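Local structure of SusD family protein (Bacteroides uniformis, 7KV1) at residues R267-F272 with E281-S286; Q379-Y384 with N401-Y406. The protein binds glycans at the bacterial cell surface as a SusD-family protein, probably capturing beta-glucans for use by this gut bacterium. One frame throughout, in Å; residues are numbered along the deposited sequence.

Contact 1 of 2, residues R267-F272 with E281-S286; sequences RLNPSF and EWCDES
The side chain of Glu285 crosses that of Leu268 on its way to Asn269 N, its CD 3.8 Å from Leu268 CD2. Glu285 belongs to a type I beta turn (Cys283 to Ser286) leading into strand 286-290 of this SusD-family fold; facing it is the loop between helices 250-262 and 272-275. Because CG is anti to the backbone N (chi1 -175°) and the chain stays extended beyond it, CB and CG pass Arg267 O and the carboxylate reaches the following peptide. There Asn269 N donates to Glu285 OE1 at 2.8 Å, on the anti side, 26° out of the carboxylate plane. Salt bridges from Arg440 to OE1 and Arg407 to OE2 probably offset the charge of this buried carboxylate. At the preceding residue, Asp284 O accepts from Arg267 N at 3.1 Å, while the Asp284 carboxylate pairs with Lys208. Arg267, which touches the bound cobalt hexammine, curls back over its own loop, and its NH1 gives a nearly straight 2.7 Å bond to Leu268 O. The Asn269 amide serves twice: OD1 accepts from Ser271 N in an Asx turn ahead of helix 272-275, and ND2 donates to Cys283 SG 3.6 Å away, 19° out of the amide plane.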
# COMPACT_ATOMS: atom_id res chain seq x y z
N ARG A 267 -4.17 6.99 18.13
CA ARG A 267 -3.08 6.48 19.00
C ARG A 267 -2.59 5.16 18.44
O ARG A 267 -3.35 4.53 17.69
CB ARG A 267 -3.54 6.35 20.46
CG ARG A 267 -4.73 5.43 20.68
CD ARG A 267 -4.55 4.36 21.75
NE ARG A 267 -4.09 4.84 23.04
CZ ARG A 267 -2.92 4.55 23.61
NH1 ARG A 267 -2.01 3.77 23.03
NH2 ARG A 267 -2.66 5.06 24.79
N LEU A 268 -1.42 4.71 18.89
CA LEU A 268 -0.95 3.34 18.62
C LEU A 268 -1.83 2.35 19.38
O LEU A 268 -2.11 2.57 20.57
CB LEU A 268 0.53 3.23 19.01
CG LEU A 268 1.50 4.04 18.18
CD1 LEU A 268 2.92 3.78 18.63
CD2 LEU A 268 1.37 3.70 16.70
N ASN A 269 -2.27 1.29 18.72
CA ASN A 269 -2.88 0.15 19.45
C ASN A 269 -1.88 -0.35 20.49
O ASN A 269 -0.72 -0.64 20.16
CB ASN A 269 -3.29 -0.98 18.51
CG ASN A 269 -4.28 -1.93 19.12
OD1 ASN A 269 -4.09 -2.34 20.26
ND2 ASN A 269 -5.32 -2.27 18.38
N PRO A 270 -2.26 -0.45 21.78
CA PRO A 270 -1.35 -0.94 22.81
C PRO A 270 -0.76 -2.30 22.45
O PRO A 270 0.34 -2.55 22.87
CB PRO A 270 -2.20 -1.02 24.10
CG PRO A 270 -3.36 -0.08 23.84
CD PRO A 270 -3.55 0.02 22.34
N SER A 271 -1.52 -3.15 21.74
CA SER A 271 -1.08 -4.48 21.25
C SER A 271 -0.92 -4.43 19.72
O SER A 271 -1.94 -4.23 19.04
CB SER A 271 -2.07 -5.57 21.64
OG SER A 271 -1.88 -6.72 20.83
N PHE A 272 0.29 -4.58 19.20
CA PHE A 272 0.52 -4.69 17.74
C PHE A 272 -0.27 -5.88 17.19
O PHE A 272 -0.84 -5.80 16.07
CB PHE A 272 2.00 -4.90 17.49
CG PHE A 272 2.38 -4.94 16.04
CD1 PHE A 272 2.70 -3.77 15.35
CD2 PHE A 272 2.48 -6.16 15.39
CE1 PHE A 272 3.12 -3.84 14.03
CE2 PHE A 272 2.94 -6.22 14.09
CZ PHE A 272 3.22 -5.06 13.40
N GLU A 281 -9.97 -4.01 13.61
CA GLU A 281 -10.42 -3.25 12.43
C GLU A 281 -10.94 -1.90 12.92
O GLU A 281 -11.71 -1.89 13.88
CB GLU A 281 -11.50 -4.03 11.68
CG GLU A 281 -10.95 -5.30 11.08
CD GLU A 281 -11.91 -6.03 10.17
OE1 GLU A 281 -13.12 -5.74 10.24
OE2 GLU A 281 -11.42 -6.87 9.38
N TRP A 282 -10.47 -0.82 12.32
CA TRP A 282 -10.90 0.55 12.67
C TRP A 282 -10.64 0.83 14.17
O TRP A 282 -11.41 1.59 14.78
CB TRP A 282 -12.37 0.75 12.27
CG TRP A 282 -12.53 0.69 10.78
CD1 TRP A 282 -13.17 -0.26 10.04
CD2 TRP A 282 -11.98 1.62 9.85
NE1 TRP A 282 -13.04 0.02 8.70
CE2 TRP A 282 -12.33 1.18 8.56
CE3 TRP A 282 -11.26 2.82 9.99
CZ2 TRP A 282 -11.98 1.89 7.41
CZ3 TRP A 282 -10.90 3.52 8.85
CH2 TRP A 282 -11.26 3.06 7.58
N CYS A 283 -9.56 0.29 14.74
CA CYS A 283 -9.04 0.77 16.06
C CYS A 283 -8.51 2.19 15.85
O CYS A 283 -8.50 2.69 14.67
CB CYS A 283 -7.99 -0.17 16.64
SG CYS A 283 -6.45 -0.23 15.70
N ASP A 284 -8.10 2.85 16.94
CA ASP A 284 -7.75 4.29 16.88
C ASP A 284 -6.38 4.50 16.23
O ASP A 284 -6.02 5.66 16.01
CB ASP A 284 -7.90 4.92 18.26
CG ASP A 284 -9.38 5.01 18.65
OD1 ASP A 284 -10.22 5.41 17.77
OD2 ASP A 284 -9.70 4.65 19.80
N GLU A 285 -5.67 3.43 15.90
CA GLU A 285 -4.45 3.50 15.05
C GLU A 285 -4.81 3.65 13.57
O GLU A 285 -3.99 4.12 12.77
CB GLU A 285 -3.62 2.24 15.27
CG GLU A 285 -2.31 2.32 14.52
CD GLU A 285 -1.20 1.43 15.03
OE1 GLU A 285 -1.35 0.83 16.12
OE2 GLU A 285 -0.20 1.34 14.32
N SER A 286 -6.02 3.25 13.19
CA SER A 286 -6.40 3.08 11.78
C SER A 286 -6.73 4.44 11.16
O SER A 286 -7.62 5.11 11.65
CB SER A 286 -7.52 2.07 11.66
OG SER A 286 -7.70 1.73 10.28

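Contact 2 of 2, residues Q379-Y384 with N401-Y406; sequences QKYRPY and NNYRYY. With EDO (1,2-ethanediol), chain D.
Tyr381 carries the direct hydrogen bonding of this buried contact, where the loop 379-384 meets the start of strand 403-407, a strand paired antiparallel with 286-290 in a two-stranded sheet. Its OH accepts from Arg404 N at 2.9 Å, Arg404 N lying at the ring edge, near its plane, and itself donates to a water. With CG beside the backbone N (chi1 -64°), the ring extends from the loop to the strand. A phenylalanine here would probably leave Arg404 N without its acceptor and the water without its donor.

The same ring also packs against the strand. Tyr403 crosses it at about a right angle as a side chain, though the ring planes are only 32° apart, and Tyr403 CD1 comes to 3.7 Å from Tyr381 CZ. Along the ring edge, Tyr381 CE1 lies 3.3 Å from Asn402 O, which also accepts from Arg404 NH1 at 2.8 Å, while Asn401 CB sits beside CD1. Leu312 and Asn72, from two short helices, also touch Tyr381.

Water joins Asn401 to the loop carbonyls. Asn401 ND2 donates to two waters, one held by Lys380 O and the other by Arg382 O, and a third water bridges Asn401 OD1 to Arg382 O.

Within the loop, Arg382 grips Pro383 O side-on through NE and NH2. NE also lies over one face of the Tyr384 ring, offset toward its rim; the guanidinium makes a cation-pi contact with Trp359, while NH1 pairs with Asp324.

The chemistry is thus divided: one phenol bonds straight to the strand backbone, the only direct hydrogen bond joining the segments, whereas the Asn401 amide and the Lys380 and Arg382 carbonyls find partners through ordered water.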
# COMPACT_ATOMS: atom_id res chain seq x y z
N GLN A 379 1.61 -13.71 9.02
CA GLN A 379 0.58 -13.87 10.08
C GLN A 379 -0.49 -12.78 9.94
O GLN A 379 -1.63 -13.03 10.30
CB GLN A 379 1.29 -13.88 11.43
CG GLN A 379 0.33 -13.85 12.60
CD GLN A 379 -0.33 -15.18 12.84
OE1 GLN A 379 0.27 -16.24 12.61
NE2 GLN A 379 -1.56 -15.13 13.32
N LYS A 380 -0.15 -11.57 9.48
CA LYS A 380 -1.05 -10.39 9.59
C LYS A 380 -2.36 -10.67 8.85
O LYS A 380 -3.41 -10.12 9.29
CB LYS A 380 -0.35 -9.15 9.03
CG LYS A 380 0.76 -8.63 9.92
CD LYS A 380 1.42 -7.36 9.38
CE LYS A 380 2.52 -6.86 10.30
NZ LYS A 380 3.35 -5.86 9.58
N TYR A 381 -2.29 -11.42 7.74
CA TYR A 381 -3.46 -11.68 6.86
C TYR A 381 -3.61 -13.19 6.65
O TYR A 381 -4.13 -13.58 5.61
CB TYR A 381 -3.34 -10.88 5.56
CG TYR A 381 -3.38 -9.38 5.74
CD1 TYR A 381 -4.57 -8.73 6.04
CD2 TYR A 381 -2.24 -8.59 5.57
CE1 TYR A 381 -4.62 -7.35 6.20
CE2 TYR A 381 -2.28 -7.22 5.73
CZ TYR A 381 -3.47 -6.59 6.04
OH TYR A 381 -3.56 -5.23 6.19
N ARG A 382 -3.23 -14.01 7.63
CA ARG A 382 -3.34 -15.48 7.50
C ARG A 382 -4.82 -15.87 7.54
O ARG A 382 -5.68 -15.16 8.08
CB ARG A 382 -2.49 -16.21 8.54
CG ARG A 382 -2.97 -16.05 9.97
CD ARG A 382 -2.62 -17.29 10.73
NE ARG A 382 -3.49 -18.39 10.35
CZ ARG A 382 -3.46 -19.60 10.88
NH1 ARG A 382 -2.58 -19.92 11.80
NH2 ARG A 382 -4.30 -20.51 10.44
N PRO A 383 -5.18 -16.99 6.88
CA PRO A 383 -6.56 -17.46 6.88
C PRO A 383 -6.90 -18.08 8.24
O PRO A 383 -6.03 -18.76 8.82
CB PRO A 383 -6.60 -18.52 5.77
CG PRO A 383 -5.17 -19.04 5.73
CD PRO A 383 -4.30 -17.84 6.07
N TYR A 384 -8.13 -17.82 8.68
CA TYR A 384 -8.83 -18.43 9.84
C TYR A 384 -10.26 -18.81 9.45
O TYR A 384 -10.91 -17.97 8.82
CB TYR A 384 -8.92 -17.43 11.00
CG TYR A 384 -7.62 -17.26 11.73
CD1 TYR A 384 -7.07 -18.31 12.43
CD2 TYR A 384 -6.93 -16.06 11.69
CE1 TYR A 384 -5.87 -18.17 13.11
CE2 TYR A 384 -5.73 -15.91 12.37
CZ TYR A 384 -5.21 -16.96 13.07
OH TYR A 384 -4.03 -16.84 13.72
N ASN A 401 -10.97 -10.14 6.13
CA ASN A 401 -9.87 -9.25 6.60
C ASN A 401 -9.90 -7.93 5.82
O ASN A 401 -9.61 -7.96 4.60
CB ASN A 401 -8.49 -9.87 6.40
CG ASN A 401 -8.36 -11.18 7.13
OD1 ASN A 401 -8.99 -12.16 6.73
ND2 ASN A 401 -7.54 -11.23 8.17
N ASN A 402 -10.15 -6.82 6.51
CA ASN A 402 -9.90 -5.46 5.97
C ASN A 402 -8.40 -5.31 5.64
O ASN A 402 -7.53 -5.87 6.36
CB ASN A 402 -10.28 -4.35 6.94
CG ASN A 402 -11.77 -4.19 7.12
OD1 ASN A 402 -12.56 -4.95 6.55
ND2 ASN A 402 -12.16 -3.19 7.91
N TYR A 403 -8.09 -4.54 4.61
CA TYR A 403 -6.70 -4.24 4.23
C TYR A 403 -6.34 -2.94 4.94
O TYR A 403 -6.96 -1.92 4.63
CB TYR A 403 -6.50 -4.13 2.71
CG TYR A 403 -5.05 -3.92 2.40
CD1 TYR A 403 -4.11 -4.86 2.80
CD2 TYR A 403 -4.58 -2.76 1.83
CE1 TYR A 403 -2.76 -4.69 2.58
CE2 TYR A 403 -3.22 -2.56 1.61
CZ TYR A 403 -2.30 -3.51 2.00
OH TYR A 403 -0.96 -3.35 1.82
N ARG A 404 -5.39 -3.00 5.87
CA ARG A 404 -4.95 -1.83 6.66
C ARG A 404 -4.02 -1.03 5.74
O ARG A 404 -2.94 -1.56 5.39
CB ARG A 404 -4.26 -2.22 7.97
CG ARG A 404 -5.17 -2.73 9.08
CD ARG A 404 -5.97 -3.99 8.79
NE ARG A 404 -6.52 -4.52 10.05
CZ ARG A 404 -7.24 -5.62 10.17
NH1 ARG A 404 -7.57 -6.34 9.10
NH2 ARG A 404 -7.68 -5.99 11.36
N TYR A 405 -4.44 0.15 5.30
CA TYR A 405 -3.70 0.90 4.24
C TYR A 405 -2.78 1.93 4.88
O TYR A 405 -1.59 1.94 4.53
CB TYR A 405 -4.64 1.55 3.23
CG TYR A 405 -3.95 1.83 1.91
CD1 TYR A 405 -3.08 2.91 1.76
CD2 TYR A 405 -4.11 0.96 0.86
CE1 TYR A 405 -2.41 3.13 0.56
CE2 TYR A 405 -3.44 1.16 -0.34
CZ TYR A 405 -2.59 2.25 -0.50
OH TYR A 405 -1.99 2.41 -1.72
N TYR A 406 -3.32 2.74 5.80
CA TYR A 406 -2.59 3.78 6.55
C TYR A 406 -2.83 3.56 8.04
O TYR A 406 -3.98 3.55 8.42
CB TYR A 406 -3.05 5.19 6.15
CG TYR A 406 -2.59 5.59 4.78
CD1 TYR A 406 -1.26 5.45 4.43
CD2 TYR A 406 -3.48 6.06 3.84
CE1 TYR A 406 -0.82 5.76 3.15
CE2 TYR A 406 -3.05 6.41 2.56
CZ TYR A 406 -1.72 6.25 2.21
OH TYR A 406 -1.28 6.53 0.95
C1 EDO D . 0.68 3.36 -4.32
O1 EDO D . -0.63 2.91 -4.63
C2 EDO D . 1.10 3.01 -2.94
O2 EDO D . 0.27 3.62 -1.96
O HOH W 1 -5.87 -9.10 9.27
O HOH W 2 -1.63 -3.57 5.84
O HOH W 3 -8.35 -14.59 7.74
O HOH W 4 -5.92 -13.30 9.88

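Overall arrangement
Contact 1 comes first along the chain, both its segments preceding contact 2, and their centres lie about 14 Å apart. They share a two-stranded antiparallel sheet: 281-286 runs into strand 286-290, whose partner, strand 403-407, supplies most of 401-406, with a classic beta bulge where Tyr405 and Tyr406 both face Trp288. The contacts also touch directly. Glu281 OE2 is 3.1 Å from Asn402 N, a probable hydrogen bond, and Phe272 CZ packs 3.7 Å from Lys380 CE. Contact 1 borders the cobalt hexammine site, whereas contact 2 is buried. Each joins a loop to a segment entering or forming this sheet, which unites regions more than 90 residues apart in a protein where helix far outweighs strand.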